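PDB 5VEO: ectonucleotide pyrophosphatase/phosphodiesterase family member 5 from Mus musculus, which probably hydrolyses phosphodiester or pyrophosphate bonds of nucleotide substrates as a zinc-dependent ectoenzyme, captured here in an inactive form with AMP bound. Local coordinates for residues P60-L65 and M124-D129; I111-A116 and P165-F170; T280-E285 and E289-K294. The protein carries 1 engineered substitution. One frame throughout, in Å; residues are numbered along the deposited sequence. Where two conformers were deposited one is given.

Contact 1: residues P60-L65 and M124-D129; sequences PNHYTL and MWPGAD
Trp125 meets helix 58-67 with the benzo part of its indole, and His62 drives an edge into the face of that ring. The planes stand at 88° and the centroids of the His62 ring and the six-membered ring of Trp125 are 5.0 Å apart, a T-shaped pair in which His62 CD2 comes to 3.7 Å from Trp125 CZ2. CG of Trp125 lies anti to the backbone N (chi1 -175°), which sets the indole so that its rim reaches Leu65, whose CD1 is 4.0 Å from Trp125 CH2. The indole also touches Val18 and Ser20 of strand 16-21, and Val66 of the helix. Pro126 takes a face of the imidazole: its CG stands 3.8 Å from the centroid of the His62 ring, only 15° off the normal, a clear CH-pi contact, while its CD lies over the same indole face that His62 CD2 approaches. The imidazole is therefore fixed on two sides, and its nitrogens are also engaged, ND1 with Ala58 O and NE2 with Ser20 OG. This is the active-site end of an alkaline-phosphatase-like alpha/beta fold. Helix 58-67 opens at Ala58, most likely the engineered replacement of the nucleophilic threonine of this family. The side chain of His62 lies about 5 Å from a zinc ion, and His62 touches Asp224, a zinc ligand. The side chain of Pro126 is about 5 Å from AMP. Pro126 and Gly127 form the corner of a type II turn closed by Ala128 N to Trp125 O at 3.0 Å, Gly127 at the third position taking the positive phi of this turn type.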
loop_
_atom_site.group_PDB
_atom_site.type_symbol
_atom_site.label_atom_id
_atom_site.label_comp_id
_atom_site.label_asym_id
_atom_site.label_seq_id
_atom_site.Cartn_x
_atom_site.Cartn_y
_atom_site.Cartn_z
ATOM N N PRO A 60 -3.436 -2.780 3.408
ATOM C CA PRO A 60 -4.281 -1.610 3.702
ATOM C C PRO A 60 -4.087 -0.482 2.698
ATOM O O PRO A 60 -5.061 0.157 2.281
ATOM C CB PRO A 60 -3.837 -1.208 5.115
ATOM C CG PRO A 60 -3.264 -2.406 5.695
ATOM C CD PRO A 60 -2.635 -3.175 4.577
ATOM N N ASN A 61 -2.844 -0.215 2.285
ATOM C CA ASN A 61 -2.620 0.969 1.462
ATOM C C ASN A 61 -3.025 0.782 0.011
ATOM O O ASN A 61 -3.571 1.711 -0.590
ATOM C CB ASN A 61 -1.179 1.428 1.611
ATOM C CG ASN A 61 -1.068 2.330 2.787
ATOM O OD1 ASN A 61 -1.343 3.524 2.673
ATOM N ND2 ASN A 61 -0.801 1.757 3.957
ATOM N N HIS A 62 -2.838 -0.411 -0.557
ATOM C CA HIS A 62 -3.309 -0.613 -1.919
ATOM C C HIS A 62 -4.835 -0.609 -1.964
ATOM O O HIS A 62 -5.425 -0.078 -2.910
ATOM C CB HIS A 62 -2.753 -1.906 -2.514
ATOM C CG HIS A 62 -1.296 -1.853 -2.893
ATOM N ND1 HIS A 62 -0.296 -2.231 -2.031
ATOM C CD2 HIS A 62 -0.678 -1.490 -4.049
ATOM C CE1 HIS A 62 0.878 -2.111 -2.633
ATOM N NE2 HIS A 62 0.674 -1.663 -3.860
ATOM N N TYR A 63 -5.501 -1.148 -0.932
ATOM C CA TYR A 63 -6.962 -1.121 -0.982
ATOM C C TYR A 63 -7.490 0.302 -0.792
ATOM O O TYR A 63 -8.505 0.672 -1.403
ATOM C CB TYR A 63 -7.564 -2.080 0.039
ATOM C CG TYR A 63 -8.937 -2.660 -0.362
ATOM C CD1 TYR A 63 -9.193 -3.071 -1.667
ATOM C CD2 TYR A 63 -9.938 -2.844 0.586
ATOM C CE1 TYR A 63 -10.411 -3.625 -2.018
ATOM C CE2 TYR A 63 -11.170 -3.402 0.236
ATOM C CZ TYR A 63 -11.394 -3.781 -1.072
ATOM O OH TYR A 63 -12.592 -4.362 -1.468
ATOM N N THR A 64 -6.794 1.129 -0.004
ATOM C CA THR A 64 -7.150 2.543 0.068
ATOM C C THR A 64 -7.062 3.208 -1.304
ATOM O O THR A 64 -7.914 4.029 -1.660
ATOM C CB THR A 64 -6.253 3.258 1.083
ATOM O OG1 THR A 64 -6.664 2.872 2.396
ATOM C CG2 THR A 64 -6.351 4.787 0.960
ATOM N N LEU A 65 -6.049 2.873 -2.091
ATOM C CA LEU A 65 -5.896 3.532 -3.379
ATOM C C LEU A 65 -7.078 3.257 -4.292
ATOM O O LEU A 65 -7.403 4.095 -5.137
ATOM C CB LEU A 65 -4.600 3.086 -4.051
ATOM C CG LEU A 65 -3.292 3.536 -3.382
ATOM C CD1 LEU A 65 -2.087 3.116 -4.215
ATOM C CD2 LEU A 65 -3.253 5.030 -3.110
ATOM N N MET A 124 -0.938 -8.222 -11.167
ATOM C CA MET A 124 -0.379 -8.564 -9.848
ATOM C C MET A 124 -0.725 -7.552 -8.761
ATOM O O MET A 124 -0.158 -7.628 -7.650
ATOM C CB MET A 124 1.137 -8.765 -9.907
ATOM C CG MET A 124 1.565 -9.736 -11.005
ATOM S SD MET A 124 0.665 -11.294 -10.914
ATOM C CE MET A 124 1.591 -12.274 -12.105
ATOM N N TRP A 125 -1.678 -6.667 -9.005
ATOM C CA TRP A 125 -2.105 -5.698 -7.996
ATOM C C TRP A 125 -2.762 -6.403 -6.810
ATOM O O TRP A 125 -3.636 -7.254 -7.009
ATOM C CB TRP A 125 -3.085 -4.712 -8.624
ATOM C CG TRP A 125 -3.498 -3.600 -7.710
ATOM C CD1 TRP A 125 -4.505 -3.606 -6.795
ATOM C CD2 TRP A 125 -2.901 -2.306 -7.647
ATOM N NE1 TRP A 125 -4.564 -2.393 -6.148
ATOM C CE2 TRP A 125 -3.597 -1.572 -6.671
ATOM C CE3 TRP A 125 -1.851 -1.698 -8.330
ATOM C CZ2 TRP A 125 -3.264 -0.247 -6.355
ATOM C CZ3 TRP A 125 -1.528 -0.396 -8.020
ATOM C CH2 TRP A 125 -2.232 0.312 -7.042
ATOM N N PRO A 126 -2.408 -6.052 -5.573
ATOM C CA PRO A 126 -3.016 -6.696 -4.396
ATOM C C PRO A 126 -4.541 -6.733 -4.423
ATOM O O PRO A 126 -5.214 -5.714 -4.593
ATOM C CB PRO A 126 -2.491 -5.835 -3.242
ATOM C CG PRO A 126 -1.149 -5.441 -3.712
ATOM C CD PRO A 126 -1.311 -5.152 -5.180
ATOM N N GLY A 127 -5.090 -7.936 -4.223
ATOM C CA GLY A 127 -6.522 -8.141 -4.214
ATOM C C GLY A 127 -7.181 -8.271 -5.571
ATOM O O GLY A 127 -8.364 -8.633 -5.633
ATOM N N ALA A 128 -6.475 -7.978 -6.664
ATOM C CA ALA A 128 -7.112 -8.007 -7.973
ATOM C C ALA A 128 -7.434 -9.426 -8.438
ATOM O O ALA A 128 -8.277 -9.598 -9.331
ATOM C CB ALA A 128 -6.225 -7.298 -8.998
ATOM N N ASP A 129 -6.802 -10.446 -7.861
ATOM C CA ASP A 129 -7.114 -11.829 -8.197
ATOM C C ASP A 129 -8.013 -12.476 -7.149
ATOM O O ASP A 129 -8.090 -13.712 -7.064
ATOM C CB ASP A 129 -5.825 -12.636 -8.429
ATOM C CG ASP A 129 -4.907 -12.691 -7.220
ATOM O OD1 ASP A 129 -4.870 -11.721 -6.443
ATOM O OD2 ASP A 129 -4.186 -13.709 -7.069
#

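Contact 2: residues I111-A116 and P165-F170; sequences ITNQRA and PINLGF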
loop_
_atom_site.group_PDB
_atom_site.type_symbol
_atom_site.label_atom_id
_atom_site.label_comp_id
_atom_site.label_asym_id
_atom_site.label_seq_id
_atom_site.Cartn_x
_atom_site.Cartn_y
_atom_site.Cartn_z
ATOM N N ILE A 111 -14.565 -2.705 -9.977
ATOM C CA ILE A 111 -15.955 -3.155 -10.035
ATOM C C ILE A 111 -16.862 -2.008 -10.455
ATOM O O ILE A 111 -17.724 -2.169 -11.325
ATOM C CB ILE A 111 -16.384 -3.756 -8.687
ATOM C CG1 ILE A 111 -15.561 -5.015 -8.439
ATOM C CG2 ILE A 111 -17.891 -4.058 -8.649
ATOM C CD1 ILE A 111 -15.899 -5.731 -7.158
ATOM N N THR A 112 -16.667 -0.827 -9.861
ATOM C CA THR A 112 -17.452 0.347 -10.237
ATOM C C THR A 112 -17.256 0.688 -11.709
ATOM O O THR A 112 -18.225 0.964 -12.430
ATOM C CB THR A 112 -17.062 1.521 -9.338
ATOM O OG1 THR A 112 -17.330 1.168 -7.975
ATOM C CG2 THR A 112 -17.823 2.787 -9.688
ATOM N N ASN A 113 -16.011 0.631 -12.175
ATOM C CA ASN A 113 -15.692 0.866 -13.577
ATOM C C ASN A 113 -16.441 -0.101 -14.486
ATOM O O ASN A 113 -16.956 0.293 -15.540
ATOM C CB ASN A 113 -14.188 0.706 -13.760
ATOM C CG ASN A 113 -13.702 1.147 -15.110
ATOM O OD1 ASN A 113 -14.014 2.244 -15.583
ATOM N ND2 ASN A 113 -12.881 0.313 -15.721
ATOM N N GLN A 114 -16.477 -1.375 -14.106
ATOM C CA GLN A 114 -17.120 -2.391 -14.937
ATOM C C GLN A 114 -18.637 -2.298 -14.872
ATOM O O GLN A 114 -19.317 -2.558 -15.882
ATOM C CB GLN A 114 -16.586 -3.757 -14.511
ATOM C CG GLN A 114 -15.135 -3.901 -15.002
ATOM C CD GLN A 114 -14.264 -4.871 -14.220
ATOM O OE1 GLN A 114 -13.025 -4.734 -14.213
ATOM N NE2 GLN A 114 -14.883 -5.885 -13.611
ATOM N N ARG A 115 -19.191 -1.888 -13.729
ATOM C CA ARG A 115 -20.628 -1.640 -13.660
ATOM C C ARG A 115 -21.045 -0.480 -14.554
ATOM O O ARG A 115 -22.209 -0.427 -14.980
ATOM C CB ARG A 115 -21.051 -1.368 -12.214
ATOM C CG ARG A 115 -20.989 -2.608 -11.338
ATOM C CD ARG A 115 -21.373 -2.355 -9.893
ATOM N NE ARG A 115 -21.312 -3.604 -9.133
ATOM C CZ ARG A 115 -21.216 -3.689 -7.810
ATOM N NH1 ARG A 115 -21.153 -2.593 -7.064
ATOM N NH2 ARG A 115 -21.171 -4.880 -7.230
ATOM N N ALA A 116 -20.126 0.429 -14.867
ATOM C CA ALA A 116 -20.378 1.523 -15.795
ATOM C C ALA A 116 -20.154 1.127 -17.253
ATOM O O ALA A 116 -20.270 1.985 -18.138
ATOM C CB ALA A 116 -19.489 2.722 -15.438
ATOM N N PRO A 165 -10.894 -3.440 -25.168
ATOM C CA PRO A 165 -9.784 -2.878 -24.395
ATOM C C PRO A 165 -10.204 -2.278 -23.064
ATOM O O PRO A 165 -11.340 -1.846 -22.859
ATOM C CB PRO A 165 -9.244 -1.796 -25.337
ATOM C CG PRO A 165 -10.451 -1.313 -26.048
ATOM C CD PRO A 165 -11.301 -2.547 -26.265
ATOM N N ILE A 166 -9.220 -2.231 -22.153
ATOM C CA ILE A 166 -9.428 -1.634 -20.845
ATOM C C ILE A 166 -9.239 -0.130 -20.924
ATOM O O ILE A 166 -8.480 0.400 -21.754
ATOM C CB ILE A 166 -8.483 -2.246 -19.782
ATOM C CG1 ILE A 166 -7.006 -1.939 -20.093
ATOM C CG2 ILE A 166 -8.733 -3.742 -19.669
ATOM C CD1 ILE A 166 -6.020 -2.325 -18.957
ATOM N N ASN A 167 -9.950 0.564 -20.053
ATOM C CA ASN A 167 -9.675 1.969 -19.801
ATOM C C ASN A 167 -8.888 2.179 -18.524
ATOM O O ASN A 167 -8.440 3.301 -18.287
ATOM C CB ASN A 167 -10.960 2.793 -19.689
ATOM C CG ASN A 167 -11.828 2.374 -18.522
ATOM O OD1 ASN A 167 -11.699 1.282 -18.013
ATOM N ND2 ASN A 167 -12.731 3.248 -18.104
ATOM N N LEU A 168 -8.753 1.144 -17.695
ATOM C CA LEU A 168 -8.185 1.273 -16.351
ATOM C C LEU A 168 -7.306 0.063 -16.098
ATOM O O LEU A 168 -7.788 -1.083 -16.124
ATOM C CB LEU A 168 -9.286 1.362 -15.300
ATOM C CG LEU A 168 -8.848 1.253 -13.848
ATOM C CD1 LEU A 168 -7.933 2.429 -13.531
ATOM C CD2 LEU A 168 -10.056 1.235 -12.956
ATOM N N GLY A 169 -6.020 0.306 -15.898
ATOM C CA GLY A 169 -5.064 -0.749 -15.626
ATOM C C GLY A 169 -4.324 -0.527 -14.315
ATOM O O GLY A 169 -4.120 0.611 -13.881
ATOM N N PHE A 170 -3.934 -1.641 -13.690
ATOM C CA PHE A 170 -3.167 -1.657 -12.446
ATOM C C PHE A 170 -1.965 -2.562 -12.635
ATOM O O PHE A 170 -2.119 -3.716 -13.041
ATOM C CB PHE A 170 -4.001 -2.167 -11.266
ATOM C CG PHE A 170 -5.119 -1.262 -10.906
ATOM C CD1 PHE A 170 -4.897 -0.191 -10.047
ATOM C CD2 PHE A 170 -6.385 -1.442 -11.446
ATOM C CE1 PHE A 170 -5.916 0.677 -9.715
ATOM C CE2 PHE A 170 -7.416 -0.574 -11.111
ATOM C CZ PHE A 170 -7.178 0.494 -10.254
#
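Asn113 and Asn167 face each other amide to amide. The CB of Asn113 passes 4.2 Å from Leu168 CD2. Its CG, 3.5 Å from Asn167 OD1, lies anti to the backbone N (chi1 -170°), a torsion that carries the amide away from helix 109-115 and toward Asn167, next to Leu168 of strand 168-173; Asn167 comes from the opposite direction. At the tip, OD1 accepts from Asn167 ND2 at 3.0 Å, and ND2 gives a nearly straight bond (169°) to Asn167 OD1 at 2.8 Å. Each donor lies in the carbonyl plane, on a lone pair of its acceptor. With the two amides only 14° from coplanar, the bonds close a flat reciprocal ring, which fixes the sense of one amide relative to the other. The bond from Asn113 ND2 to Ser120 OG, which also pairs with Gln114 OE1, helps decide which way round the pair sits. Helix 109-115 leads into strand 120-123 of the large mixed sheet, and strand 168-173 runs parallel beside that strand; the amide pair joins the C-terminal half of the helix to the sheet of this alpha/beta core. Asn113 ND2 also lies 3.8 Å from Leu168 CB. A leucine in place of Asn113 would probably leave both polar atoms of the buried Asn167 amide without their mates and free that amide to turn. Asn167 itself is held through its backbone, which bonds to Val16 and Ala119, and its side chain also touches His118 and Leu367. Leu168 rests on Ile109 at the beginning of the helix.

Contact 3: residues T280-E285 and E289-K294; sequences TVYKKE and ERWHYK
Trp291 turns the edge of its six-membered ring toward the face of Tyr282, the planes 85° apart and the centroids 5.8 Å apart. This offset edge-to-face pair brings Trp291 CZ3 to 3.8 Å from Tyr282 CE2. The indole NE1 is hydrogen-bonded to Asp328 OD1, and the ring stacks with Phe54. Two lysines reach across in opposite senses. Lys284, extended until a bend at its last torsion, places NZ at 2.9 Å from Lys294 O in the one conformer described; there it also makes a salt bridge to Glu285 OE2 at 3.0 Å. Strand 279-283 is an edge strand of a four-stranded antiparallel sheet, and these bonds join the 3-10 turn that follows the strand to the loop that returns to the neighbouring strand 302-306. Lys294 runs alongside Lys284 O, with Lys294 CB 3.6 Å from that oxygen, and its chain kinks at chi3 (95°). Its NZ donates to Glu285 O at 3.0 Å from above the carbonyl plane, 59° out of it. Ile287 O is a further acceptor for the same ammonium, and Glu289 OE2 makes a salt bridge to it with a weak hydrogen bond, so the carboxylate probably balances the charge while the two carbonyls take up N-H groups. Glu285 crosses obliquely, its OE1 3.9 Å from Lys294 CD.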
loop_
_atom_site.group_PDB
_atom_site.type_symbol
_atom_site.label_atom_id
_atom_site.label_comp_id
_atom_site.label_asym_id
_atom_site.label_seq_id
_atom_site.Cartn_x
_atom_site.Cartn_y
_atom_site.Cartn_z
ATOM N N THR A 280 4.364 2.001 22.380
ATOM C CA THR A 280 3.183 2.657 22.922
ATOM C C THR A 280 2.012 1.694 22.820
ATOM O O THR A 280 1.599 1.303 21.716
ATOM C CB THR A 280 2.882 3.969 22.203
ATOM O OG1 THR A 280 4.017 4.835 22.297
ATOM C CG2 THR A 280 1.665 4.658 22.828
ATOM N N VAL A 281 1.462 1.327 23.972
ATOM C CA VAL A 281 0.412 0.318 24.054
ATOM C C VAL A 281 -0.938 1.019 24.143
ATOM O O VAL A 281 -1.186 1.787 25.086
ATOM C CB VAL A 281 0.630 -0.608 25.260
ATOM C CG1 VAL A 281 -0.467 -1.657 25.327
ATOM C CG2 VAL A 281 2.015 -1.263 25.198
ATOM N N TYR A 282 -1.832 0.718 23.201
ATOM C CA TYR A 282 -3.174 1.285 23.177
ATOM C C TYR A 282 -4.223 0.203 23.401
ATOM O O TYR A 282 -4.198 -0.838 22.752
ATOM C CB TYR A 282 -3.472 1.954 21.835
ATOM C CG TYR A 282 -2.557 3.081 21.441
ATOM C CD1 TYR A 282 -2.739 4.370 21.933
ATOM C CD2 TYR A 282 -1.524 2.863 20.544
ATOM C CE1 TYR A 282 -1.886 5.403 21.551
ATOM C CE2 TYR A 282 -0.682 3.874 20.164
ATOM C CZ TYR A 282 -0.868 5.142 20.657
ATOM O OH TYR A 282 -0.012 6.139 20.256
ATOM N N LYS A 283 -5.178 0.460 24.283
ATOM C CA LYS A 283 -6.435 -0.264 24.169
ATOM C C LYS A 283 -7.129 0.170 22.895
ATOM O O LYS A 283 -7.013 1.311 22.473
ATOM C CB LYS A 283 -7.339 0.012 25.374
ATOM C CG LYS A 283 -6.670 -0.249 26.667
ATOM C CD LYS A 283 -7.654 -0.065 27.833
ATOM C CE LYS A 283 -6.946 -0.219 29.159
ATOM N NZ LYS A 283 -7.764 0.311 30.302
ATOM N N LYS A 284 -7.862 -0.753 22.281
ATOM C CA LYS A 284 -8.527 -0.460 21.011
ATOM C C LYS A 284 -9.244 0.886 21.043
ATOM O O LYS A 284 -9.078 1.716 20.143
ATOM C CB LYS A 284 -9.509 -1.587 20.674
ATOM C CG LYS A 284 -10.308 -1.416 19.382
ATOM C CD LYS A 284 -11.165 -2.658 19.176
ATOM C CE LYS A 284 -12.042 -2.627 17.930
ATOM N NZ LYS A 284 -13.093 -1.572 17.989
ATOM N N GLU A 285 -10.064 1.124 22.060
ATOM C CA GLU A 285 -10.859 2.341 21.967
ATOM C C GLU A 285 -10.052 3.601 22.277
ATOM O O GLU A 285 -10.579 4.698 22.088
ATOM C CB GLU A 285 -12.113 2.225 22.854
ATOM C CG GLU A 285 -13.027 0.998 22.500
ATOM C CD GLU A 285 -13.460 0.881 21.020
ATOM O OE1 GLU A 285 -13.574 1.902 20.307
ATOM O OE2 GLU A 285 -13.711 -0.262 20.570
ATOM N N GLU A 289 -7.390 8.874 17.009
ATOM C CA GLU A 289 -8.396 9.117 15.974
ATOM C C GLU A 289 -7.762 9.407 14.625
ATOM O O GLU A 289 -8.319 9.042 13.581
ATOM C CB GLU A 289 -9.297 10.287 16.371
ATOM C CG GLU A 289 -10.198 9.965 17.511
ATOM C CD GLU A 289 -11.265 8.964 17.130
ATOM O OE1 GLU A 289 -11.637 8.910 15.938
ATOM O OE2 GLU A 289 -11.722 8.223 18.025
ATOM N N ARG A 290 -6.608 10.086 14.618
ATOM C CA ARG A 290 -6.028 10.526 13.357
ATOM C C ARG A 290 -5.611 9.358 12.478
ATOM O O ARG A 290 -5.415 9.562 11.274
ATOM C CB ARG A 290 -4.828 11.430 13.594
ATOM C CG ARG A 290 -3.654 10.773 14.264
ATOM C CD ARG A 290 -2.550 11.798 14.507
ATOM N NE ARG A 290 -1.494 11.216 15.321
ATOM C CZ ARG A 290 -0.440 10.568 14.827
ATOM N NH1 ARG A 290 -0.266 10.447 13.513
ATOM N NH2 ARG A 290 0.449 10.053 15.653
ATOM N N TRP A 291 -5.465 8.154 13.045
ATOM C CA TRP A 291 -5.137 6.968 12.257
ATOM C C TRP A 291 -6.356 6.315 11.617
ATOM O O TRP A 291 -6.183 5.485 10.717
ATOM C CB TRP A 291 -4.422 5.935 13.126
ATOM C CG TRP A 291 -3.007 6.261 13.438
ATOM C CD1 TRP A 291 -2.164 7.073 12.720
ATOM C CD2 TRP A 291 -2.233 5.762 14.535
ATOM N NE1 TRP A 291 -0.928 7.110 13.306
ATOM C CE2 TRP A 291 -0.937 6.311 14.417
ATOM C CE3 TRP A 291 -2.503 4.899 15.596
ATOM C CZ2 TRP A 291 0.077 6.045 15.343
ATOM C CZ3 TRP A 291 -1.506 4.639 16.513
ATOM C CH2 TRP A 291 -0.224 5.193 16.371
ATOM N N HIS A 292 -7.567 6.663 12.051
ATOM C CA HIS A 292 -8.796 6.127 11.452
ATOM C C HIS A 292 -8.698 4.616 11.348
ATOM O O HIS A 292 -8.855 4.000 10.284
ATOM C CB HIS A 292 -9.056 6.775 10.104
ATOM C CG HIS A 292 -9.068 8.263 10.186
ATOM N ND1 HIS A 292 -9.983 8.949 10.954
ATOM C CD2 HIS A 292 -8.234 9.194 9.669
ATOM C CE1 HIS A 292 -9.731 10.242 10.882
ATOM N NE2 HIS A 292 -8.678 10.419 10.103
ATOM N N TYR A 293 -8.376 4.016 12.481
ATOM C CA TYR A 293 -8.019 2.620 12.497
ATOM C C TYR A 293 -8.932 1.786 13.383
ATOM O O TYR A 293 -9.200 0.642 13.028
ATOM C CB TYR A 293 -6.536 2.485 12.907
ATOM C CG TYR A 293 -5.935 1.156 12.581
ATOM C CD1 TYR A 293 -5.568 0.274 13.581
ATOM C CD2 TYR A 293 -5.757 0.770 11.263
ATOM C CE1 TYR A 293 -5.018 -0.951 13.278
ATOM C CE2 TYR A 293 -5.205 -0.455 10.942
ATOM C CZ TYR A 293 -4.866 -1.328 11.960
ATOM O OH TYR A 293 -4.310 -2.550 11.687
ATOM N N LYS A 294 -9.574 2.375 14.374
ATOM C CA LYS A 294 -10.137 1.643 15.508
ATOM C C LYS A 294 -11.560 1.132 15.313
ATOM O O LYS A 294 -11.949 0.193 16.013
ATOM C CB LYS A 294 -10.067 2.537 16.755
ATOM C CG LYS A 294 -11.185 3.520 16.909
ATOM C CD LYS A 294 -11.128 4.174 18.295
ATOM C CE LYS A 294 -10.386 5.440 18.197
ATOM N NZ LYS A 294 -10.248 6.138 19.504
#

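Overall arrangement
Contacts 1 and 2 share one core: Trp125 CE3 packs at 3.7 Å against Phe170 CB, although the two centres are about 15 Å apart, and their segments interleave along the chain. Contact 1 lies beside the active site, with the side chain of Pro126 about 5 Å from AMP and that of His62 about 5 Å from a zinc ion, while contact 2 lies farther out, its centre about 20 Å from the centre of the chain. Contact 3 follows both in sequence and belongs to the smaller antiparallel sheet. Its centre is about 23 Å from that of contact 1, with nearest atoms about 6 Å apart and no touch. From contact 2 it is further still, centres about 35 Å and nearest atoms about 20 Å apart.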